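PDB 4U8T: ZYRO0G01672p from Zygosaccharomyces rouxii, which binds N6-methyladenosine RNA through its YTH domain, the part present here, and probably acts as a reader of this mark in mRNA. Local coordinates for residues 15-23 and 155-163. Sequence-based numbering, arbitrary orientation.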
loop_
_atom_site.group_PDB
_atom_site.type_symbol
_atom_site.label_atom_id
_atom_site.label_comp_id
_atom_site.label_asym_id
_atom_site.label_seq_id
_atom_site.Cartn_x
_atom_site.Cartn_y
_atom_site.Cartn_z
ATOM N N ILE A 15 4.976 2.844 13.705
ATOM C CA ILE A 15 5.695 3.919 13.073
ATOM C C ILE A 15 4.669 4.862 12.490
ATOM O O ILE A 15 4.048 4.545 11.494
ATOM C CB ILE A 15 6.629 3.400 11.976
ATOM C CG1 ILE A 15 7.706 2.507 12.578
ATOM C CG2 ILE A 15 7.278 4.525 11.265
ATOM C CD1 ILE A 15 8.510 1.805 11.585
ATOM N N ILE A 16 4.515 6.019 13.120
ATOM C CA ILE A 16 3.601 7.062 12.697
ATOM C C ILE A 16 4.341 8.387 12.609
ATOM O O ILE A 16 4.631 8.978 13.623
ATOM C CB ILE A 16 2.451 7.261 13.660
ATOM C CG1 ILE A 16 1.743 5.963 13.974
ATOM C CG2 ILE A 16 1.470 8.253 13.099
ATOM C CD1 ILE A 16 0.585 6.158 14.905
ATOM N N PRO A 17 4.645 8.856 11.400
ATOM C CA PRO A 17 5.388 10.103 11.202
ATOM C C PRO A 17 4.562 11.315 11.591
ATOM O O PRO A 17 3.357 11.261 11.407
ATOM C CB PRO A 17 5.655 10.106 9.701
ATOM C CG PRO A 17 4.513 9.384 9.153
ATOM C CD PRO A 17 4.177 8.301 10.125
ATOM N N PRO A 18 5.193 12.407 12.053
ATOM C CA PRO A 18 4.456 13.635 12.361
ATOM C C PRO A 18 3.689 14.208 11.173
ATOM O O PRO A 18 2.599 14.724 11.346
ATOM C CB PRO A 18 5.556 14.583 12.832
ATOM C CG PRO A 18 6.514 13.708 13.452
ATOM C CD PRO A 18 6.548 12.460 12.620
ATOM N N TRP A 19 4.259 14.168 9.985
ATOM C CA TRP A 19 3.529 14.677 8.841
ATOM C C TRP A 19 3.722 13.757 7.648
ATOM O O TRP A 19 4.710 13.053 7.561
ATOM C CB TRP A 19 3.987 16.098 8.519
ATOM C CG TRP A 19 5.447 16.201 8.559
ATOM C CD1 TRP A 19 6.211 16.443 9.651
ATOM C CD2 TRP A 19 6.352 16.080 7.447
ATOM N NE1 TRP A 19 7.546 16.454 9.302
ATOM C CE2 TRP A 19 7.655 16.242 7.951
ATOM C CE3 TRP A 19 6.188 15.848 6.081
ATOM C CZ2 TRP A 19 8.784 16.185 7.136
ATOM C CZ3 TRP A 19 7.309 15.782 5.281
ATOM C CH2 TRP A 19 8.587 15.949 5.807
ATOM N N ILE A 20 2.777 13.793 6.720
ATOM C CA ILE A 20 2.945 13.163 5.421
ATOM C C ILE A 20 2.708 14.188 4.352
ATOM O O ILE A 20 1.600 14.652 4.184
ATOM C CB ILE A 20 1.980 12.001 5.191
ATOM C CG1 ILE A 20 2.153 10.948 6.273
ATOM C CG2 ILE A 20 2.256 11.365 3.860
ATOM C CD1 ILE A 20 1.180 9.812 6.167
ATOM N N HIS A 21 3.744 14.544 3.617
ATOM C CA HIS A 21 3.540 15.493 2.553
ATOM C C HIS A 21 3.311 14.789 1.236
ATOM O O HIS A 21 4.199 14.119 0.704
ATOM C CB HIS A 21 4.726 16.440 2.420
ATOM C CG HIS A 21 4.717 17.203 1.137
ATOM N ND1 HIS A 21 3.759 18.151 0.845
ATOM C CD2 HIS A 21 5.524 17.137 0.053
ATOM C CE1 HIS A 21 3.977 18.636 -0.362
ATOM N NE2 HIS A 21 5.045 18.040 -0.862
ATOM N N VAL A 22 2.111 14.984 0.702
ATOM C CA VAL A 22 1.687 14.332 -0.529
ATOM C C VAL A 22 1.880 15.259 -1.725
ATOM O O VAL A 22 1.102 16.175 -1.913
ATOM C CB VAL A 22 0.190 13.926 -0.420
ATOM C CG1 VAL A 22 -0.258 13.182 -1.632
ATOM C CG2 VAL A 22 -0.026 13.081 0.793
ATOM N N PRO A 23 2.885 15.005 -2.564
ATOM C CA PRO A 23 3.089 15.851 -3.746
ATOM C C PRO A 23 1.904 15.835 -4.702
ATOM O O PRO A 23 1.222 14.832 -4.797
ATOM C CB PRO A 23 4.322 15.240 -4.406
ATOM C CG PRO A 23 4.959 14.439 -3.360
ATOM C CD PRO A 23 3.876 13.935 -2.490
ATOM N N LYS A 155 -6.336 11.242 0.916
ATOM C CA LYS A 155 -5.795 12.146 1.900
ATOM C C LYS A 155 -6.596 12.081 3.196
ATOM O O LYS A 155 -6.032 12.185 4.265
ATOM C CB LYS A 155 -5.738 13.571 1.347
ATOM C CG LYS A 155 -4.588 13.772 0.375
ATOM C CD LYS A 155 -4.644 15.074 -0.394
ATOM C CE LYS A 155 -3.497 15.156 -1.386
ATOM N NZ LYS A 155 -3.399 16.434 -2.155
ATOM N N SER A 156 -7.901 11.883 3.107
ATOM C CA SER A 156 -8.689 11.683 4.306
ATOM C C SER A 156 -8.284 10.402 5.036
ATOM O O SER A 156 -8.228 10.378 6.258
ATOM C CB SER A 156 -10.176 11.645 3.984
ATOM O OG SER A 156 -10.634 12.910 3.569
ATOM N N ILE A 157 -8.039 9.336 4.286
ATOM C CA ILE A 157 -7.603 8.074 4.841
ATOM C C ILE A 157 -6.221 8.254 5.461
ATOM O O ILE A 157 -5.921 7.719 6.521
ATOM C CB ILE A 157 -7.563 6.979 3.761
ATOM C CG1 ILE A 157 -8.957 6.715 3.222
ATOM C CG2 ILE A 157 -6.948 5.703 4.290
ATOM C CD1 ILE A 157 -8.995 5.766 2.111
ATOM N N LEU A 158 -5.361 9.005 4.796
ATOM C CA LEU A 158 -4.038 9.214 5.347
ATOM C C LEU A 158 -4.130 9.956 6.678
ATOM O O LEU A 158 -3.280 9.789 7.532
ATOM C CB LEU A 158 -3.151 9.977 4.386
ATOM C CG LEU A 158 -2.575 9.221 3.202
ATOM C CD1 LEU A 158 -1.617 10.135 2.496
ATOM C CD2 LEU A 158 -1.884 7.965 3.640
ATOM N N LYS A 159 -5.133 10.810 6.831
ATOM C CA LYS A 159 -5.357 11.485 8.091
ATOM C C LYS A 159 -5.585 10.463 9.182
ATOM O O LYS A 159 -5.023 10.586 10.255
ATOM C CB LYS A 159 -6.541 12.462 8.006
ATOM C CG LYS A 159 -6.213 13.821 7.374
ATOM C CD LYS A 159 -7.437 14.419 6.645
ATOM C CE LYS A 159 -7.079 15.676 5.839
ATOM N NZ LYS A 159 -8.135 16.038 4.850
ATOM N N LEU A 160 -6.406 9.458 8.907
ATOM C CA LEU A 160 -6.666 8.409 9.880
ATOM C C LEU A 160 -5.425 7.596 10.251
ATOM O O LEU A 160 -5.284 7.140 11.375
ATOM C CB LEU A 160 -7.746 7.485 9.363
ATOM C CG LEU A 160 -9.141 8.085 9.494
ATOM C CD1 LEU A 160 -10.188 7.022 9.332
ATOM C CD2 LEU A 160 -9.288 8.766 10.809
ATOM N N PHE A 161 -4.500 7.441 9.320
ATOM C CA PHE A 161 -3.288 6.708 9.634
ATOM C C PHE A 161 -2.355 7.466 10.568
ATOM O O PHE A 161 -1.589 6.845 11.293
ATOM C CB PHE A 161 -2.522 6.360 8.361
ATOM C CG PHE A 161 -2.909 5.051 7.765
ATOM C CD1 PHE A 161 -2.479 3.877 8.328
ATOM C CD2 PHE A 161 -3.648 4.990 6.627
ATOM C CE1 PHE A 161 -2.814 2.687 7.796
ATOM C CE2 PHE A 161 -3.977 3.792 6.083
ATOM C CZ PHE A 161 -3.560 2.638 6.670
ATOM N N LYS A 162 -2.453 8.793 10.582
ATOM C CA LYS A 162 -1.556 9.631 11.374
ATOM C C LYS A 162 -2.181 10.131 12.637
ATOM O O LYS A 162 -1.748 11.151 13.143
ATOM C CB LYS A 162 -1.127 10.884 10.601
ATOM C CG LYS A 162 -0.259 10.745 9.388
ATOM C CD LYS A 162 -0.002 12.137 8.763
ATOM C CE LYS A 162 -1.261 12.731 8.079
ATOM N NZ LYS A 162 -1.001 13.615 6.880
ATOM N N TYR A 163 -3.119 9.402 13.212
ATOM C CA TYR A 163 -3.928 9.998 14.256
ATOM C C TYR A 163 -3.714 9.361 15.614
ATOM O O TYR A 163 -2.849 8.512 15.770
ATOM C CB TYR A 163 -5.391 9.862 13.875
ATOM C CG TYR A 163 -6.334 10.542 14.820
ATOM C CD1 TYR A 163 -6.196 11.894 15.086
ATOM C CD2 TYR A 163 -7.354 9.849 15.453
ATOM C CE1 TYR A 163 -7.056 12.546 15.938
ATOM C CE2 TYR A 163 -8.222 10.499 16.322
ATOM C CZ TYR A 163 -8.060 11.850 16.556
ATOM O OH TYR A 163 -8.898 12.535 17.403
#
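The Phe161 ring turns away from Ile16, and the residue meets this side chain through its backbone: Phe161 O lies 3.8 Å from Ile16 CG2. Within the loop, one face of the His21 ring has Pro23 N 4.1 Å above its plane, offset toward the rim. The contact is carried by aliphatic groups. Ile16 CG2, anti to its own backbone N, comes to 3.7 Å from Lys162 CA, just past the end of the helix. Lys162 then runs alongside the loop. Its methylenes pass across Ile20, with CD 3.5 Å from Ile20 CG1 and CG 3.6 Å from Ile20 CD1. Bends at chi3 (-71°) and chi4 (-148°) bring NZ round beside Ile20 CB. An alanine in place of Lys162 would probably open a gap beside Ile20 and leave its CG1 and CD1 without this cover. Further along, Val22 straddles two helix residues. Its CG2 meets Leu158 CD1 at 3.8 Å, while CG1 rests on CE of the extended Lys155. The N-terminal loop thus lies along the last helix of the YTH domain. Beneath, Leu158 and Phe161 pack on strand 82-94, Phe161 also on strand 111-123, and Val22 reaches Tyr72 of strand 71-77.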